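DNA polymerase (Bacillus phage phi29, PDB 2PYJ) replicates the viral genome by protein-primed, strand-displacing DNA synthesis with high processivity and fidelity, the natural enzyme also having a proofreading 3'-5' exonuclease. Local coordinates at residues G[494-499]-G[570-575]. The protein carries 2 engineered substitutions. Sequence-based numbering, arbitrary orientation.
Sequences YLRQKT and DTFTIK. With nucleotides of chain B.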
loop_
_atom_site.group_PDB
_atom_site.type_symbol
_atom_site.label_atom_id
_atom_site.label_comp_id
_atom_site.label_asym_id
_atom_site.label_seq_id
_atom_site.Cartn_x
_atom_site.Cartn_y
_atom_site.Cartn_z
ATOM N N TYR G 494 -12.210 0.628 21.727
ATOM C CA TYR G 494 -11.078 -0.012 21.071
ATOM C C TYR G 494 -11.072 -1.466 21.473
ATOM O O TYR G 494 -10.881 -1.785 22.648
ATOM C CB TYR G 494 -9.765 0.652 21.505
ATOM C CG TYR G 494 -9.605 2.079 21.042
ATOM C CD1 TYR G 494 -10.260 3.124 21.700
ATOM C CD2 TYR G 494 -8.797 2.393 19.941
ATOM C CE1 TYR G 494 -10.120 4.436 21.277
ATOM C CE2 TYR G 494 -8.653 3.705 19.513
ATOM C CZ TYR G 494 -9.323 4.721 20.189
ATOM O OH TYR G 494 -9.196 6.011 19.773
ATOM N N LEU G 495 -11.308 -2.363 20.503
ATOM C CA LEU G 495 -11.379 -3.802 20.799
ATOM C C LEU G 495 -10.001 -4.476 20.771
ATOM O O LEU G 495 -9.719 -5.365 21.584
ATOM C CB LEU G 495 -12.313 -4.519 19.809
ATOM C CG LEU G 495 -13.786 -4.082 19.780
ATOM C CD1 LEU G 495 -14.577 -4.978 18.805
ATOM C CD2 LEU G 495 -14.404 -4.117 21.175
ATOM N N ARG G 496 -9.174 -4.058 19.818
ATOM C CA ARG G 496 -7.862 -4.684 19.527
ATOM C C ARG G 496 -7.158 -3.833 18.488
ATOM O O ARG G 496 -7.658 -2.780 18.112
ATOM C CB ARG G 496 -8.052 -6.119 18.999
ATOM C CG ARG G 496 -8.795 -6.169 17.679
ATOM C CD ARG G 496 -9.090 -7.582 17.201
ATOM N NE ARG G 496 -9.719 -7.528 15.879
ATOM C CZ ARG G 496 -10.307 -8.553 15.265
ATOM N NH1 ARG G 496 -10.346 -9.758 15.834
ATOM N NH2 ARG G 496 -10.858 -8.366 14.063
ATOM N N GLN G 497 -6.000 -4.277 18.015
ATOM C CA GLN G 497 -5.249 -3.529 16.995
ATOM C C GLN G 497 -6.068 -3.341 15.720
ATOM O O GLN G 497 -6.707 -4.291 15.236
ATOM C CB GLN G 497 -3.915 -4.219 16.676
ATOM C CG GLN G 497 -2.940 -4.259 17.855
ATOM C CD GLN G 497 -1.854 -5.336 17.714
ATOM O OE1 GLN G 497 -0.643 -5.036 17.732
ATOM N NE2 GLN G 497 -2.275 -6.579 17.574
ATOM N N LYS G 498 -6.066 -2.098 15.220
ATOM C CA LYS G 498 -6.741 -1.689 13.970
ATOM C C LYS G 498 -8.250 -1.959 13.977
ATOM O O LYS G 498 -8.845 -2.194 12.929
ATOM C CB LYS G 498 -6.076 -2.346 12.741
ATOM C CG LYS G 498 -4.569 -2.080 12.632
ATOM C CD LYS G 498 -4.013 -2.590 11.298
ATOM C CE LYS G 498 -2.500 -2.507 11.246
ATOM N NZ LYS G 498 -2.040 -1.140 10.849
ATOM N N THR G 499 -8.849 -1.920 15.171
ATOM C CA THR G 499 -10.251 -2.276 15.347
ATOM C C THR G 499 -10.832 -1.364 16.426
ATOM O O THR G 499 -10.701 -1.636 17.624
ATOM C CB THR G 499 -10.391 -3.755 15.748
ATOM O OG1 THR G 499 -9.629 -4.564 14.842
ATOM C CG2 THR G 499 -11.855 -4.210 15.731
ATOM N N ASP G 570 -19.109 -13.039 1.144
ATOM C CA ASP G 570 -18.367 -13.825 2.128
ATOM C C ASP G 570 -18.710 -13.222 3.502
ATOM O O ASP G 570 -19.338 -12.184 3.565
ATOM C CB ASP G 570 -16.865 -13.639 1.818
ATOM C CG ASP G 570 -15.962 -14.620 2.540
ATOM O OD1 ASP G 570 -16.443 -15.612 3.108
ATOM O OD2 ASP G 570 -14.731 -14.379 2.532
ATOM N N THR G 571 -18.290 -13.869 4.589
ATOM C CA THR G 571 -18.427 -13.288 5.921
ATOM C C THR G 571 -17.186 -12.490 6.342
ATOM O O THR G 571 -16.085 -12.720 5.843
ATOM C CB THR G 571 -18.693 -14.368 7.013
ATOM O OG1 THR G 571 -17.668 -15.373 6.961
ATOM C CG2 THR G 571 -20.072 -15.005 6.839
ATOM N N PHE G 572 -17.406 -11.527 7.237
ATOM C CA PHE G 572 -16.360 -10.946 8.089
ATOM C C PHE G 572 -16.874 -11.039 9.538
ATOM O O PHE G 572 -17.940 -10.518 9.869
ATOM C CB PHE G 572 -16.075 -9.486 7.769
ATOM C CG PHE G 572 -15.033 -8.851 8.690
ATOM C CD1 PHE G 572 -13.688 -8.861 8.345
ATOM C CD2 PHE G 572 -15.407 -8.259 9.902
ATOM C CE1 PHE G 572 -12.723 -8.280 9.177
ATOM C CE2 PHE G 572 -14.450 -7.683 10.738
ATOM C CZ PHE G 572 -13.107 -7.700 10.375
ATOM N N THR G 573 -16.086 -11.690 10.370
ATOM C CA THR G 573 -16.409 -11.937 11.749
ATOM C C THR G 573 -15.275 -11.387 12.597
ATOM O O THR G 573 -14.106 -11.692 12.351
ATOM C CB THR G 573 -16.517 -13.461 11.997
ATOM O OG1 THR G 573 -17.467 -14.032 11.086
ATOM C CG2 THR G 573 -16.932 -13.774 13.441
ATOM N N ILE G 574 -15.615 -10.584 13.600
ATOM C CA ILE G 574 -14.621 -10.168 14.597
ATOM C C ILE G 574 -14.360 -11.356 15.509
ATOM O O ILE G 574 -15.120 -11.626 16.446
ATOM C CB ILE G 574 -15.058 -8.945 15.419
ATOM C CG1 ILE G 574 -15.408 -7.775 14.475
ATOM C CG2 ILE G 574 -13.912 -8.541 16.398
ATOM C CD1 ILE G 574 -15.933 -6.507 15.161
ATOM N N LYS G 575 -13.289 -12.068 15.213
ATOM C CA LYS G 575 -12.939 -13.277 15.933
ATOM C C LYS G 575 -12.128 -12.955 17.180
ATOM O O LYS G 575 -11.894 -13.831 18.016
ATOM C CB LYS G 575 -12.163 -14.213 15.027
ATOM C CG LYS G 575 -13.017 -14.806 13.896
ATOM C CD LYS G 575 -12.340 -16.040 13.224
ATOM C CE LYS G 575 -11.101 -15.680 12.460
ATOM N NZ LYS G 575 -10.320 -16.873 12.066
ATOM O OXT LYS G 575 -11.701 -11.811 17.368
ATOM P P DC B 10 -10.016 -11.683 12.685
ATOM O OP1 DC B 10 -11.123 -11.318 13.562
ATOM O OP2 DC B 10 -9.077 -12.735 13.127
ATOM O "O5'" DC B 10 -10.579 -12.102 11.238
ATOM C "C5'" DC B 10 -11.536 -11.268 10.583
ATOM C "C4'" DC B 10 -12.072 -11.982 9.366
ATOM O "O4'" DC B 10 -10.992 -12.038 8.403
ATOM C "C3'" DC B 10 -12.530 -13.416 9.604
ATOM O "O3'" DC B 10 -13.763 -13.600 8.905
ATOM C "C2'" DC B 10 -11.384 -14.274 9.057
ATOM C "C1'" DC B 10 -10.807 -13.380 7.966
ATOM N N1 DC B 10 -9.349 -13.585 7.694
ATOM C C2 DC B 10 -8.890 -13.816 6.375
ATOM O O2 DC B 10 -9.677 -13.859 5.440
ATOM N N3 DC B 10 -7.569 -13.993 6.174
ATOM C C4 DC B 10 -6.698 -13.953 7.189
ATOM N N4 DC B 10 -5.413 -14.152 6.925
ATOM C C5 DC B 10 -7.131 -13.733 8.537
ATOM C C6 DC B 10 -8.445 -13.548 8.728
ATOM P P DA B 11 -14.598 -14.912 9.052
ATOM O OP1 DA B 11 -16.005 -14.582 8.902
ATOM O OP2 DA B 11 -14.162 -15.650 10.258
ATOM O "O5'" DA B 11 -14.086 -15.764 7.771
ATOM C "C5'" DA B 11 -14.324 -15.341 6.434
ATOM C "C4'" DA B 11 -13.940 -16.438 5.452
ATOM O "O4'" DA B 11 -12.514 -16.323 5.230
ATOM C "C3'" DA B 11 -14.204 -17.887 5.913
ATOM O "O3'" DA B 11 -14.665 -18.700 4.845
ATOM C "C2'" DA B 11 -12.836 -18.346 6.390
ATOM C "C1'" DA B 11 -11.939 -17.594 5.404
ATOM N N9 DA B 11 -10.545 -17.463 5.823
ATOM C C8 DA B 11 -10.048 -17.209 7.071
ATOM N N7 DA B 11 -8.741 -17.181 7.122
ATOM C C5 DA B 11 -8.349 -17.414 5.807
ATOM C C6 DA B 11 -7.084 -17.507 5.183
ATOM N N6 DA B 11 -5.908 -17.356 5.828
ATOM N N1 DA B 11 -7.070 -17.764 3.858
ATOM C C2 DA B 11 -8.223 -17.916 3.197
ATOM N N3 DA B 11 -9.467 -17.850 3.676
ATOM C C4 DA B 11 -9.454 -17.592 4.997
ATOM P P DA B 8 1.122 -6.226 14.113
ATOM O OP1 DA B 8 1.177 -5.486 15.393
ATOM O OP2 DA B 8 1.821 -7.514 13.958
ATOM O "O5'" DA B 8 -0.412 -6.488 13.770
ATOM C "C5'" DA B 8 -1.408 -5.515 14.066
ATOM C "C4'" DA B 8 -2.715 -5.960 13.445
ATOM O "O4'" DA B 8 -2.580 -5.859 12.012
ATOM C "C3'" DA B 8 -3.099 -7.410 13.756
ATOM O "O3'" DA B 8 -4.307 -7.434 14.532
ATOM C "C2'" DA B 8 -3.250 -8.050 12.377
ATOM C "C1'" DA B 8 -3.356 -6.864 11.431
ATOM N N9 DA B 8 -2.895 -7.266 10.108
ATOM C C8 DA B 8 -1.708 -7.902 9.792
ATOM N N7 DA B 8 -1.587 -8.185 8.519
ATOM C C5 DA B 8 -2.794 -7.735 7.961
ATOM C C6 DA B 8 -3.322 -7.755 6.647
ATOM N N6 DA B 8 -2.667 -8.243 5.581
ATOM N N1 DA B 8 -4.540 -7.211 6.450
ATOM C C2 DA B 8 -5.223 -6.702 7.494
ATOM N N3 DA B 8 -4.849 -6.638 8.774
ATOM C C4 DA B 8 -3.611 -7.170 8.934
#
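Charge joins Arg-496 to the chain terminus: NH1 lies 2.9 Å from OXT of Lys-575, a salt bridge whose angle is poor for a hydrogen bond. Both guanidinium ends also donate to OP1 of DC10 of chain B, which lies in the guanidinium plane, NH1 at 2.9 Å and NH2 at 3.0 Å. The same oxygen takes the backbone N-H of Lys-575 at 2.8 Å, so three N-H groups grip one phosphate oxygen. Within 494-499, NE of Arg-496 donates almost in its own plane to OG1 of Thr-499 (3.1 Å, 166°); this bond bridges the type II turn from Arg-496 to Thr-499 and, with the phosphate bonds, helps hold the guanidinium's orientation. That turn links two antiparallel strands of the polymerase-domain sheet, and its Lys-498 forms a salt bridge through NZ with Asp-456 of the YCDTD motif. The C-terminal tail, involved in DNA binding and terminal-protein interaction, meets the turn at the DC10 phosphate. OG1 of Thr-571 and of Thr-573 both donate to OP1 of DA11 of chain B. CG2 of Ile-574 lies over one guanidinium face, toward its rim, 3.8 Å from CZ of Arg-496. Apolar contact joins CD1 of Ile-574 to CD1 of Leu-495 at 4.2 Å.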